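Crh-like protein 5 (Neosartorya fumigata, PDB 6IBU) couples chitin hydrolysis to transglycosylation, cross-linking chitin to 1,6-beta-glucan or to other chitin chains during assembly of the fungal cell wall and septa. Local coordinates at residues D95-D100 against F174-M179; V90-D95 against R180-S185; F68-A73 against W146-V151; T113-K118 against V159-T164. One frame throughout, in Å; residues are numbered along the deposited sequence.

Contact 1 (D95-D100 against F174-M179); sequences DLDEVD and FPQTPM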
loop_
_atom_site.group_PDB
_atom_site.type_symbol
_atom_site.label_atom_id
_atom_site.label_comp_id
_atom_site.label_asym_id
_atom_site.label_seq_id
_atom_site.Cartn_x
_atom_site.Cartn_y
_atom_site.Cartn_z
ATOM N N ASP A 95 -2.751 -12.532 6.104
ATOM C CA ASP A 95 -4.192 -12.781 6.450
ATOM C C ASP A 95 -5.069 -11.650 5.908
ATOM O O ASP A 95 -6.254 -11.631 6.134
ATOM C CB ASP A 95 -4.484 -13.068 7.930
ATOM C CG ASP A 95 -4.284 -11.925 8.911
ATOM O OD1 ASP A 95 -4.033 -10.794 8.483
ATOM O OD2 ASP A 95 -4.373 -12.193 10.124
ATOM N N LEU A 96 -4.497 -10.818 5.059
ATOM C CA LEU A 96 -5.228 -9.748 4.335
ATOM C C LEU A 96 -5.659 -8.655 5.320
ATOM O O LEU A 96 -6.609 -7.987 5.024
ATOM C CB LEU A 96 -6.415 -10.340 3.573
ATOM C CG LEU A 96 -5.984 -11.343 2.513
ATOM C CD1 LEU A 96 -7.195 -11.875 1.745
ATOM C CD2 LEU A 96 -4.975 -10.679 1.561
ATOM N N ASP A 97 -4.949 -8.460 6.431
ATOM C CA ASP A 97 -4.940 -7.145 7.103
ATOM C C ASP A 97 -4.342 -6.172 6.090
ATOM O O ASP A 97 -3.495 -6.571 5.286
ATOM C CB ASP A 97 -4.121 -7.128 8.383
ATOM C CG ASP A 97 -4.812 -7.770 9.582
ATOM O OD1 ASP A 97 -6.051 -7.917 9.552
ATOM O OD2 ASP A 97 -4.086 -8.136 10.541
ATOM N N GLU A 98 -4.792 -4.931 6.090
ATOM C CA GLU A 98 -4.389 -4.044 5.004
ATOM C C GLU A 98 -4.638 -2.595 5.366
ATOM O O GLU A 98 -5.664 -2.305 5.926
ATOM C CB GLU A 98 -5.185 -4.413 3.769
ATOM C CG GLU A 98 -4.441 -4.108 2.506
ATOM C CD GLU A 98 -5.139 -3.076 1.648
ATOM O OE1 GLU A 98 -5.362 -3.367 0.447
ATOM O OE2 GLU A 98 -5.493 -1.989 2.177
ATOM N N VAL A 99 -3.701 -1.738 4.992
ATOM C CA VAL A 99 -3.791 -0.264 5.105
ATOM C C VAL A 99 -3.305 0.282 3.768
ATOM O O VAL A 99 -2.255 -0.187 3.286
ATOM C CB VAL A 99 -2.937 0.253 6.273
ATOM C CG1 VAL A 99 -2.938 1.763 6.319
ATOM C CG2 VAL A 99 -3.399 -0.337 7.593
ATOM N N ASP A 100 -4.013 1.241 3.192
ATOM C CA ASP A 100 -3.595 1.742 1.873
ATOM C C ASP A 100 -3.962 3.208 1.669
ATOM O O ASP A 100 -4.805 3.776 2.422
ATOM C CB ASP A 100 -4.107 0.851 0.746
ATOM C CG ASP A 100 -5.592 0.922 0.519
ATOM O OD1 ASP A 100 -6.052 1.952 0.015
ATOM O OD2 ASP A 100 -6.290 -0.092 0.801
ATOM N N PHE A 174 -8.722 -4.698 13.238
ATOM C CA PHE A 174 -7.545 -3.797 13.279
ATOM C C PHE A 174 -6.373 -4.474 12.580
ATOM O O PHE A 174 -6.057 -5.612 12.903
ATOM C CB PHE A 174 -7.189 -3.443 14.722
ATOM C CG PHE A 174 -6.212 -2.315 14.833
ATOM C CD1 PHE A 174 -6.610 -1.013 14.624
ATOM C CD2 PHE A 174 -4.878 -2.569 15.101
ATOM C CE1 PHE A 174 -5.693 0.023 14.707
ATOM C CE2 PHE A 174 -3.969 -1.531 15.216
ATOM C CZ PHE A 174 -4.375 -0.239 15.013
ATOM N N PRO A 175 -5.708 -3.831 11.593
ATOM C CA PRO A 175 -4.526 -4.419 10.959
ATOM C C PRO A 175 -3.437 -4.657 12.010
ATOM O O PRO A 175 -3.082 -3.729 12.655
ATOM C CB PRO A 175 -4.091 -3.370 9.940
ATOM C CG PRO A 175 -5.361 -2.606 9.655
ATOM C CD PRO A 175 -6.089 -2.558 10.984
ATOM N N GLN A 176 -3.004 -5.898 12.224
ATOM C CA GLN A 176 -2.125 -6.202 13.375
ATOM C C GLN A 176 -1.290 -7.441 13.104
ATOM O O GLN A 176 -0.872 -8.072 14.063
ATOM C CB GLN A 176 -2.943 -6.410 14.648
ATOM C CG GLN A 176 -3.945 -7.553 14.555
ATOM C CD GLN A 176 -4.836 -7.566 15.776
ATOM O OE1 GLN A 176 -4.447 -8.035 16.848
ATOM N NE2 GLN A 176 -6.042 -7.046 15.628
ATOM N N THR A 177 -1.046 -7.765 11.845
ATOM C CA THR A 177 -0.154 -8.880 11.469
ATOM C C THR A 177 0.952 -8.293 10.610
ATOM O O THR A 177 0.805 -7.194 10.108
ATOM C CB THR A 177 -0.952 -9.979 10.779
ATOM O OG1 THR A 177 -1.668 -9.406 9.687
ATOM C CG2 THR A 177 -1.912 -10.666 11.720
ATOM N N PRO A 178 2.081 -9.006 10.433
ATOM C CA PRO A 178 3.231 -8.437 9.745
ATOM C C PRO A 178 2.802 -8.134 8.307
ATOM O O PRO A 178 2.158 -8.955 7.682
ATOM C CB PRO A 178 4.301 -9.535 9.771
ATOM C CG PRO A 178 3.772 -10.557 10.791
ATOM C CD PRO A 178 2.270 -10.416 10.798
ATOM N N MET A 179 3.202 -6.977 7.814
ATOM C CA MET A 179 2.742 -6.498 6.504
ATOM C C MET A 179 3.931 -6.165 5.626
ATOM O O MET A 179 4.959 -5.773 6.141
ATOM C CB MET A 179 1.852 -5.264 6.659
ATOM C CG MET A 179 0.488 -5.634 7.174
ATOM S SD MET A 179 -0.724 -4.327 7.059
ATOM C CE MET A 179 -0.050 -3.125 8.196
HETATM O O HOH W 1 -7.578 -7.399 11.714
#

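Contact 2 (V90-D95 against R180-S185); sequences VLESDD and RLRLGS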
loop_
_atom_site.group_PDB
_atom_site.type_symbol
_atom_site.label_atom_id
_atom_site.label_comp_id
_atom_site.label_asym_id
_atom_site.label_seq_id
_atom_site.Cartn_x
_atom_site.Cartn_y
_atom_site.Cartn_z
ATOM N N VAL A 90 0.166 0.280 -0.612
ATOM C CA VAL A 90 -0.544 -0.748 0.194
ATOM C C VAL A 90 0.391 -1.365 1.233
ATOM O O VAL A 90 1.389 -1.944 0.833
ATOM C CB VAL A 90 -1.113 -1.847 -0.707
ATOM C CG1 VAL A 90 -1.742 -2.956 0.131
ATOM C CG2 VAL A 90 -2.102 -1.274 -1.695
ATOM N N LEU A 91 -0.016 -1.382 2.493
ATOM C CA LEU A 91 0.551 -2.318 3.487
ATOM C C LEU A 91 -0.395 -3.500 3.551
ATOM O O LEU A 91 -1.600 -3.271 3.691
ATOM C CB LEU A 91 0.681 -1.627 4.836
ATOM C CG LEU A 91 1.666 -0.477 4.855
ATOM C CD1 LEU A 91 1.730 0.149 6.239
ATOM C CD2 LEU A 91 3.031 -0.956 4.404
ATOM N N GLU A 92 0.124 -4.714 3.387
ATOM C CA GLU A 92 -0.741 -5.909 3.325
ATOM C C GLU A 92 -0.068 -7.070 4.044
ATOM O O GLU A 92 1.122 -7.325 3.785
ATOM C CB GLU A 92 -1.065 -6.280 1.880
ATOM C CG GLU A 92 -2.027 -7.447 1.775
ATOM C CD GLU A 92 -2.538 -7.709 0.368
ATOM O OE1 GLU A 92 -1.687 -7.993 -0.512
ATOM O OE2 GLU A 92 -3.778 -7.584 0.142
ATOM N N SER A 93 -0.853 -7.791 4.837
ATOM C CA SER A 93 -0.423 -9.020 5.525
ATOM C C SER A 93 -0.906 -10.240 4.740
ATOM O O SER A 93 -1.799 -10.117 3.881
ATOM C CB SER A 93 -0.931 -9.041 6.932
ATOM O OG SER A 93 -2.198 -9.674 7.003
ATOM N N ASP A 94 -0.342 -11.394 5.070
ATOM C CA ASP A 94 -0.745 -12.715 4.540
ATOM C C ASP A 94 -2.169 -13.091 5.008
ATOM O O ASP A 94 -2.763 -13.886 4.259
ATOM C CB ASP A 94 0.350 -13.737 4.853
ATOM C CG ASP A 94 1.570 -13.617 3.946
ATOM O OD1 ASP A 94 1.634 -12.647 3.148
ATOM O OD2 ASP A 94 2.470 -14.468 4.075
ATOM N N ASP A 95 -2.751 -12.532 6.104
ATOM C CA ASP A 95 -4.192 -12.781 6.450
ATOM C C ASP A 95 -5.069 -11.650 5.908
ATOM O O ASP A 95 -6.254 -11.631 6.134
ATOM C CB ASP A 95 -4.484 -13.068 7.930
ATOM C CG ASP A 95 -4.284 -11.925 8.911
ATOM O OD1 ASP A 95 -4.033 -10.794 8.483
ATOM O OD2 ASP A 95 -4.373 -12.193 10.124
ATOM N N ARG A 180 3.742 -6.304 4.323
ATOM C CA ARG A 180 4.750 -5.856 3.351
ATOM C C ARG A 180 4.200 -4.619 2.647
ATOM O O ARG A 180 3.013 -4.318 2.773
ATOM C CB ARG A 180 5.149 -7.024 2.457
ATOM C CG ARG A 180 4.101 -7.469 1.462
ATOM C CD ARG A 180 4.820 -7.928 0.225
ATOM N NE ARG A 180 4.779 -9.373 0.131
ATOM C CZ ARG A 180 5.773 -10.165 -0.262
ATOM N NH1 ARG A 180 6.949 -9.681 -0.636
ATOM N NH2 ARG A 180 5.570 -11.469 -0.280
ATOM N N LEU A 181 5.085 -3.852 2.028
ATOM C CA LEU A 181 4.700 -2.627 1.305
ATOM C C LEU A 181 4.603 -2.970 -0.182
ATOM O O LEU A 181 5.548 -3.536 -0.722
ATOM C CB LEU A 181 5.752 -1.566 1.628
ATOM C CG LEU A 181 5.615 -0.227 0.919
ATOM C CD1 LEU A 181 4.291 0.455 1.246
ATOM C CD2 LEU A 181 6.798 0.652 1.299
ATOM N N ARG A 182 3.467 -2.670 -0.805
ATOM C CA ARG A 182 3.246 -2.855 -2.262
ATOM C C ARG A 182 3.081 -1.462 -2.870
ATOM O O ARG A 182 2.324 -0.643 -2.320
ATOM C CB ARG A 182 2.032 -3.752 -2.525
ATOM C CG ARG A 182 1.886 -4.870 -1.493
ATOM C CD ARG A 182 1.061 -6.095 -1.874
ATOM N NE ARG A 182 1.255 -6.461 -3.273
ATOM C CZ ARG A 182 0.370 -7.105 -4.022
ATOM N NH1 ARG A 182 -0.793 -7.478 -3.511
ATOM N NH2 ARG A 182 0.651 -7.364 -5.287
ATOM N N LEU A 183 3.803 -1.153 -3.932
ATOM C CA LEU A 183 3.594 0.113 -4.669
ATOM C C LEU A 183 3.170 -0.256 -6.079
ATOM O O LEU A 183 3.791 -1.150 -6.665
ATOM C CB LEU A 183 4.888 0.913 -4.685
ATOM C CG LEU A 183 5.393 1.337 -3.319
ATOM C CD1 LEU A 183 6.809 1.863 -3.420
ATOM C CD2 LEU A 183 4.461 2.381 -2.727
ATOM N N GLY A 184 2.200 0.462 -6.627
ATOM C CA GLY A 184 1.793 0.184 -8.010
ATOM C C GLY A 184 0.760 1.139 -8.542
ATOM O O GLY A 184 0.081 1.827 -7.771
ATOM N N SER A 185 0.636 1.124 -9.857
ATOM C CA SER A 185 -0.416 1.833 -10.611
ATOM C C SER A 185 -1.120 0.791 -11.457
ATOM O O SER A 185 -0.507 -0.219 -11.758
ATOM C CB SER A 185 0.157 2.950 -11.432
ATOM O OG SER A 185 1.048 2.423 -12.415
#

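Contact 3 (F68-A73 against W146-V151); sequences FFFGKA and WTKDAV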
loop_
_atom_site.group_PDB
_atom_site.type_symbol
_atom_site.label_atom_id
_atom_site.label_comp_id
_atom_site.label_asym_id
_atom_site.label_seq_id
_atom_site.Cartn_x
_atom_site.Cartn_y
_atom_site.Cartn_z
ATOM N N PHE A 68 7.299 -6.092 7.909
ATOM C CA PHE A 68 7.584 -5.401 9.184
ATOM C C PHE A 68 6.342 -5.538 10.066
ATOM O O PHE A 68 5.250 -5.768 9.545
ATOM C CB PHE A 68 8.070 -3.983 8.908
ATOM C CG PHE A 68 7.036 -2.999 8.443
ATOM C CD1 PHE A 68 6.588 -3.006 7.141
ATOM C CD2 PHE A 68 6.604 -1.992 9.290
ATOM C CE1 PHE A 68 5.652 -2.074 6.723
ATOM C CE2 PHE A 68 5.664 -1.074 8.870
ATOM C CZ PHE A 68 5.197 -1.105 7.587
ATOM N N PHE A 69 6.541 -5.484 11.379
ATOM C CA PHE A 69 5.504 -5.768 12.393
ATOM C C PHE A 69 5.383 -4.556 13.290
ATOM O O PHE A 69 6.140 -4.462 14.277
ATOM C CB PHE A 69 5.869 -7.014 13.186
ATOM C CG PHE A 69 4.785 -7.537 14.095
ATOM C CD1 PHE A 69 3.450 -7.381 13.773
ATOM C CD2 PHE A 69 5.117 -8.219 15.250
ATOM C CE1 PHE A 69 2.463 -7.898 14.592
ATOM C CE2 PHE A 69 4.130 -8.745 16.067
ATOM C CZ PHE A 69 2.808 -8.585 15.730
ATOM N N PHE A 70 4.466 -3.669 12.938
ATOM C CA PHE A 70 4.245 -2.328 13.535
ATOM C C PHE A 70 5.397 -1.420 13.142
ATOM O O PHE A 70 6.463 -1.908 12.769
ATOM C CB PHE A 70 4.052 -2.395 15.050
ATOM C CG PHE A 70 2.815 -3.167 15.422
ATOM C CD1 PHE A 70 1.573 -2.637 15.112
ATOM C CD2 PHE A 70 2.872 -4.413 16.030
ATOM C CE1 PHE A 70 0.403 -3.322 15.391
ATOM C CE2 PHE A 70 1.697 -5.096 16.321
ATOM C CZ PHE A 70 0.466 -4.549 16.005
ATOM N N GLY A 71 5.155 -0.120 13.209
ATOM C CA GLY A 71 6.161 0.910 12.922
ATOM C C GLY A 71 5.601 1.935 11.954
ATOM O O GLY A 71 4.552 2.532 12.247
ATOM N N LYS A 72 6.257 2.126 10.819
ATOM C CA LYS A 72 6.002 3.292 9.943
ATOM C C LYS A 72 6.317 2.933 8.492
ATOM O O LYS A 72 7.352 2.301 8.238
ATOM C CB LYS A 72 6.873 4.448 10.417
ATOM C CG LYS A 72 6.449 5.808 9.897
ATOM C CD LYS A 72 7.497 6.861 10.118
ATOM C CE LYS A 72 6.923 8.168 10.616
ATOM N NZ LYS A 72 7.969 9.210 10.665
ATOM N N ALA A 73 5.463 3.360 7.566
ATOM C CA ALA A 73 5.756 3.332 6.120
ATOM C C ALA A 73 5.550 4.751 5.581
ATOM O O ALA A 73 4.465 5.315 5.750
ATOM C CB ALA A 73 4.906 2.283 5.444
ATOM N N TRP A 146 1.798 2.939 12.415
ATOM C CA TRP A 146 1.038 1.711 12.698
ATOM C C TRP A 146 1.487 1.143 14.038
ATOM O O TRP A 146 2.612 0.659 14.147
ATOM C CB TRP A 146 1.232 0.770 11.527
ATOM C CG TRP A 146 0.729 -0.608 11.722
ATOM C CD1 TRP A 146 -0.425 -0.999 12.334
ATOM C CD2 TRP A 146 1.340 -1.780 11.177
ATOM N NE1 TRP A 146 -0.549 -2.356 12.231
ATOM C CE2 TRP A 146 0.512 -2.859 11.527
ATOM C CE3 TRP A 146 2.509 -2.010 10.451
ATOM C CZ2 TRP A 146 0.837 -4.163 11.191
ATOM C CZ3 TRP A 146 2.823 -3.294 10.098
ATOM C CH2 TRP A 146 1.993 -4.352 10.470
ATOM N N THR A 147 0.621 1.242 15.036
ATOM C CA THR A 147 0.878 0.713 16.392
ATOM C C THR A 147 -0.282 -0.190 16.757
ATOM O O THR A 147 -1.269 -0.191 16.024
ATOM C CB THR A 147 1.072 1.858 17.393
ATOM O OG1 THR A 147 -0.144 2.545 17.669
ATOM C CG2 THR A 147 2.068 2.877 16.895
ATOM N N LYS A 148 -0.152 -0.914 17.862
ATOM C CA LYS A 148 -1.223 -1.812 18.358
ATOM C C LYS A 148 -2.393 -0.942 18.851
ATOM O O LYS A 148 -3.492 -1.470 18.955
ATOM C CB LYS A 148 -0.685 -2.838 19.365
ATOM C CG LYS A 148 0.347 -2.352 20.372
ATOM C CD LYS A 148 0.982 -3.469 21.188
ATOM C CE LYS A 148 1.861 -4.379 20.351
ATOM N NZ LYS A 148 3.164 -4.660 21.005
ATOM N N ASP A 149 -2.191 0.357 19.061
ATOM C CA ASP A 149 -3.274 1.256 19.533
ATOM C C ASP A 149 -4.004 1.926 18.359
ATOM O O ASP A 149 -5.171 2.226 18.527
ATOM C CB ASP A 149 -2.736 2.313 20.496
ATOM C CG ASP A 149 -2.351 1.773 21.867
ATOM O OD1 ASP A 149 -2.877 0.684 22.276
ATOM O OD2 ASP A 149 -1.553 2.475 22.555
ATOM N N ALA A 150 -3.344 2.204 17.235
ATOM C CA ALA A 150 -3.900 3.071 16.174
ATOM C C ALA A 150 -3.081 2.997 14.888
ATOM O O ALA A 150 -1.853 2.885 14.938
ATOM C CB ALA A 150 -3.952 4.499 16.641
ATOM N N VAL A 151 -3.776 3.116 13.769
ATOM C CA VAL A 151 -3.185 3.441 12.450
ATOM C C VAL A 151 -3.416 4.929 12.189
ATOM O O VAL A 151 -4.553 5.386 12.271
ATOM C CB VAL A 151 -3.812 2.577 11.351
ATOM C CG1 VAL A 151 -3.419 3.078 9.967
ATOM C CG2 VAL A 151 -3.434 1.121 11.548
#

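Contact 4 (T113-K118 against V159-T164); sequences TNYFGK and VVRTLT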
loop_
_atom_site.group_PDB
_atom_site.type_symbol
_atom_site.label_atom_id
_atom_site.label_comp_id
_atom_site.label_asym_id
_atom_site.label_seq_id
_atom_site.Cartn_x
_atom_site.Cartn_y
_atom_site.Cartn_z
ATOM N N THR A 113 -8.092 7.074 1.727
ATOM C CA THR A 113 -7.459 6.228 2.760
ATOM C C THR A 113 -8.325 4.997 2.933
ATOM O O THR A 113 -9.521 5.066 2.744
ATOM C CB THR A 113 -7.234 6.956 4.088
ATOM O OG1 THR A 113 -8.481 7.414 4.612
ATOM C CG2 THR A 113 -6.236 8.095 3.986
ATOM N N ASN A 114 -7.729 3.890 3.280
ATOM C CA ASN A 114 -8.512 2.649 3.418
ATOM C C ASN A 114 -7.815 1.642 4.315
ATOM O O ASN A 114 -6.596 1.703 4.476
ATOM C CB ASN A 114 -8.720 2.010 2.062
ATOM C CG ASN A 114 -10.181 1.750 1.830
ATOM O OD1 ASN A 114 -10.802 0.965 2.537
ATOM N ND2 ASN A 114 -10.733 2.467 0.870
ATOM N N TYR A 115 -8.586 0.717 4.846
ATOM C CA TYR A 115 -8.028 -0.428 5.589
ATOM C C TYR A 115 -9.026 -1.571 5.481
ATOM O O TYR A 115 -10.212 -1.315 5.230
ATOM C CB TYR A 115 -7.716 -0.031 7.028
ATOM C CG TYR A 115 -8.906 -0.092 7.946
ATOM C CD1 TYR A 115 -9.797 0.962 8.037
ATOM C CD2 TYR A 115 -9.154 -1.232 8.683
ATOM C CE1 TYR A 115 -10.899 0.888 8.867
ATOM C CE2 TYR A 115 -10.241 -1.320 9.533
ATOM C CZ TYR A 115 -11.107 -0.252 9.626
ATOM O OH TYR A 115 -12.182 -0.340 10.439
ATOM N N PHE A 116 -8.504 -2.786 5.613
ATOM C CA PHE A 116 -9.250 -4.054 5.770
ATOM C C PHE A 116 -8.637 -4.772 6.968
ATOM O O PHE A 116 -7.416 -4.686 7.168
ATOM C CB PHE A 116 -9.155 -4.910 4.504
ATOM C CG PHE A 116 -9.738 -4.217 3.302
ATOM C CD1 PHE A 116 -11.104 -4.240 3.082
ATOM C CD2 PHE A 116 -8.944 -3.469 2.443
ATOM C CE1 PHE A 116 -11.652 -3.625 1.965
ATOM C CE2 PHE A 116 -9.504 -2.793 1.369
ATOM C CZ PHE A 116 -10.855 -2.878 1.126
ATOM N N GLY A 117 -9.484 -5.422 7.754
ATOM C CA GLY A 117 -9.089 -6.451 8.727
ATOM C C GLY A 117 -9.379 -7.819 8.154
ATOM O O GLY A 117 -10.522 -8.065 7.783
ATOM N N LYS A 118 -8.364 -8.670 8.044
ATOM C CA LYS A 118 -8.526 -10.121 7.736
ATOM C C LYS A 118 -9.336 -10.317 6.451
ATOM O O LYS A 118 -10.103 -11.304 6.388
ATOM C CB LYS A 118 -9.215 -10.848 8.893
ATOM C CG LYS A 118 -8.500 -10.681 10.216
ATOM C CD LYS A 118 -9.098 -11.483 11.318
ATOM C CE LYS A 118 -8.235 -11.489 12.557
ATOM N NZ LYS A 118 -8.308 -10.217 13.315
ATOM N N VAL A 159 -1.557 15.042 10.192
ATOM C CA VAL A 159 -2.437 13.855 10.382
ATOM C C VAL A 159 -3.719 14.076 9.570
ATOM O O VAL A 159 -4.319 15.178 9.691
ATOM C CB VAL A 159 -2.744 13.599 11.864
ATOM C CG1 VAL A 159 -3.841 12.571 12.022
ATOM C CG2 VAL A 159 -1.501 13.160 12.613
ATOM N N VAL A 160 -4.124 13.106 8.748
ATOM C CA VAL A 160 -5.377 13.245 7.937
ATOM C C VAL A 160 -6.406 12.203 8.358
ATOM O O VAL A 160 -7.595 12.417 8.055
ATOM C CB VAL A 160 -5.113 13.194 6.426
ATOM C CG1 VAL A 160 -4.260 14.377 6.011
ATOM C CG2 VAL A 160 -4.478 11.884 5.991
ATOM N N ARG A 161 -5.983 11.118 9.017
ATOM C CA ARG A 161 -6.928 10.109 9.540
ATOM C C ARG A 161 -6.287 9.295 10.646
ATOM O O ARG A 161 -5.146 8.886 10.476
ATOM C CB ARG A 161 -7.346 9.147 8.437
ATOM C CG ARG A 161 -8.364 8.118 8.892
ATOM C CD ARG A 161 -8.834 7.306 7.717
ATOM N NE ARG A 161 -9.765 6.295 8.163
ATOM C CZ ARG A 161 -10.263 5.344 7.395
ATOM N NH1 ARG A 161 -9.926 5.291 6.108
ATOM N NH2 ARG A 161 -11.093 4.461 7.919
ATOM N N THR A 162 -7.063 8.967 11.674
ATOM C CA THR A 162 -6.671 8.014 12.736
ATOM C C THR A 162 -7.723 6.914 12.856
ATOM O O THR A 162 -8.895 7.230 13.063
ATOM C CB THR A 162 -6.503 8.719 14.085
ATOM O OG1 THR A 162 -5.455 9.689 13.988
ATOM C CG2 THR A 162 -6.169 7.728 15.173
ATOM N N LEU A 163 -7.293 5.666 12.750
ATOM C CA LEU A 163 -8.112 4.478 13.070
ATOM C C LEU A 163 -7.619 3.933 14.415
ATOM O O LEU A 163 -6.494 3.475 14.479
ATOM C CB LEU A 163 -7.962 3.451 11.948
ATOM C CG LEU A 163 -8.518 2.076 12.285
ATOM C CD1 LEU A 163 -10.029 2.158 12.356
ATOM C CD2 LEU A 163 -8.029 1.039 11.292
ATOM N N THR A 164 -8.424 4.038 15.462
ATOM C CA THR A 164 -8.088 3.470 16.791
ATOM C C THR A 164 -8.490 1.997 16.767
ATOM O O THR A 164 -9.379 1.608 15.987
ATOM C CB THR A 164 -8.728 4.253 17.941
ATOM O OG1 THR A 164 -10.127 3.961 17.933
ATOM C CG2 THR A 164 -8.499 5.740 17.812
#

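Contact 1 (D95-D100 against F174-M179)
With chi1 at -77°, Asp97 places its CG beside its own backbone N and lays the carboxylate over the backbone of Pro175, CG coming 3.6 Å from Pro175 CA. From there OD2 receives the amide of Gln176, with Gln176 N to Asp97 OD2 at 3.0 Å and an angle of 171° at the hydrogen. The N-H comes from well above the carboxylate plane, though the bond itself is straight. OD1 of the same group accepts from the amide of Lys118 and also has a water 2.7 Å away; that water is 2.6 Å from Phe174 O.

Asp95 and Thr177 point at each other from opposite directions. Asp95 OD1 closes an Asx turn with Asp97 N (3.2 Å) and is gripped by the hydroxyl of Ser93, which fixes the group beside Thr177. The Thr177 hydroxyl lies near both carboxylates, but its exact position is doubtful.

Beyond the polar part, Val99 CG2 meets Pro175 CG at 3.6 Å, the two side chains crossing at about a right angle. Met179 brings its SD to 4.0 Å from Asp97 O.

This buried junction joins the loop before strand 179-187 to the start of strand 98-105. That strand carries Glu98, the probable nucleophile, and Glu102, the probable proton donor, spaced with Asp100 in the Glu-x-Asp-x-Glu sequence characteristic of family 16 glycoside hydrolases, here in the GH16 domain that makes up this part of the longer protein.

Contact 2 (V90-D95 against R180-S185)
This is an antiparallel strand pairing inside the seven-stranded sheet, where 90-93 runs beside 180-185 near the centre of the chain; the short axes approach to 4.7 Å and their directions differ by 137°. Four backbone bonds establish the register. Val90 and Arg182 form one hydrogen-bonded pair, with Val90 N to Arg182 O at 2.9 Å and Arg182 N to Val90 O at 2.7 Å. Glu92 and Arg180 form the other, at 3.0 Å for Glu92 N to Arg180 O and 2.9 Å for Arg180 N to Glu92 O. Leu91 and Leu181 make the non-hydrogen-bonded pair between them.

The two faces differ in chemistry, as expected of a beta-sandwich of the concanavalin-like clan. Leu91 CD2 lies 3.7 Å from Leu181 CD1 on the face turned toward the second sheet, where Leu181 also packs on Val219 and Ile221. Val90, Glu92, Arg180 and Arg182 share the face that carries the active site; Arg182 binds chitin, and Val90 and Glu92 both touch Glu98.

Arg182 bends at chi3 (37°), which turns its guanidinium toward Glu92. NH1 donates to Glu92 OE1 at 3.2 Å on the syn side, a salt bridge between planes 31° apart. Its NE forms a salt bridge with Asp63 on strand 61-64, the strand on the other side.

Contact 3 (F68-A73 against W146-V151)
Trp146 lies between Phe68 and Phe70, and each phenylalanine meets the indole differently. The six-membered ring of Trp146 presents its edge to the face of Phe68 in a T-shaped pair, with centroids 5.4 Å apart and planes at 86°; Phe68 CE2 comes to 3.7 Å from Trp146 CE3. Phe70 instead lies obliquely over one face of the indole, at 46°, and makes its nearest side-chain approach at 3.4 Å between Phe70 CE1 and Trp146 NE1. The Phe70 backbone lies over a face of the indole too, Phe70 N standing 3.3 Å from Trp146 CZ3. Farther out on Phe70, the CZ atom touches Lys148 CB at 3.9 Å, while the lysine's charged end makes a cation-pi contact with Trp239.

This aromatic cluster is built where strand 71-78 begins and strand 140-146 ends. Gly71 and Trp146 form an antiparallel hydrogen-bonded pair there, with Gly71 N to Trp146 O and Trp146 N to Gly71 O both at 2.8 Å. The backbone angles of Gly71 are ones that would jam a CB against the carbonyl oxygen of Phe70.

Two further features position the indole. Its CG stands anti to the backbone N (chi1 170°), directing the ring system back across the loop 68-70, and NE1 donates to the carbonyl of Pro175. Phe68 also packs on Leu91 of one sheet and on Ile221 and Asn223 of the other. On the opposite segment, Thr147 N donates to Ala150 O at 3.0 Å, closing the tight turn that leads into strand 150-155.

Contact 4 (T113-K118 against V159-T164)
Arg161 runs out as a fully extended chain, anti at every step from CB to NE, and this straight reach carries its tip across to strand 113-116. The contacts begin at CD, 3.1 Å from Thr113 OG1, and NE follows at 3.9 Å from the same oxygen. NH1 then donates to Thr113 OG1 at 3.0 Å, with 164° at the hydrogen and the oxygen close to the guanidinium plane; it has a second acceptor in the carbonyl of Arg126. Thr113 OG1 is also hydrogen-bonded to Thr128 O, which holds the hydroxyl that receives NH1. NH2 ends at the rim of Tyr115, 3.7 Å from its CE1 and in the ring plane.

The two strands belong to opposing sheets of the beta-sandwich, their axes 9.2 Å apart and only 17° from parallel, so side chains alone bridge them. A classic beta bulge, in which Val160 and Arg161 both face Trp153, lies at the base of the arginine, and Trp153 also makes a cation-pi contact with it.

Two residues on, Leu163 sets CD2 over the centre of the Tyr115 ring, 3.4 Å from the centroid and 3° off the normal: a CH-pi contact. CD1 of Leu163 reaches Tyr115 CZ at 3.8 Å.

In the fold
Contacts 1 and 4 are buried, whereas 2 and 3 are only partly so. Contact 2 pairs strands within the seven-stranded sheet, contact 3 pairs the ends of two strands of the other sheet, and contact 4 spans the two through side chains. Contact 1 joins a loop to the sheet and meets the rest: Val99 pairs with Leu91 of contact 2, Glu98 with Phe116 of contact 4, and Met179 with Phe68 of contact 3. Chemistry follows place. Carboxylates binding amides mark the strand entry in contact 1, a salt bridge lies on the chitin-binding face in contact 2, aromatic rings cluster in contact 3, and an arginine and a CH-pi contact bridge the sheets in contact 4.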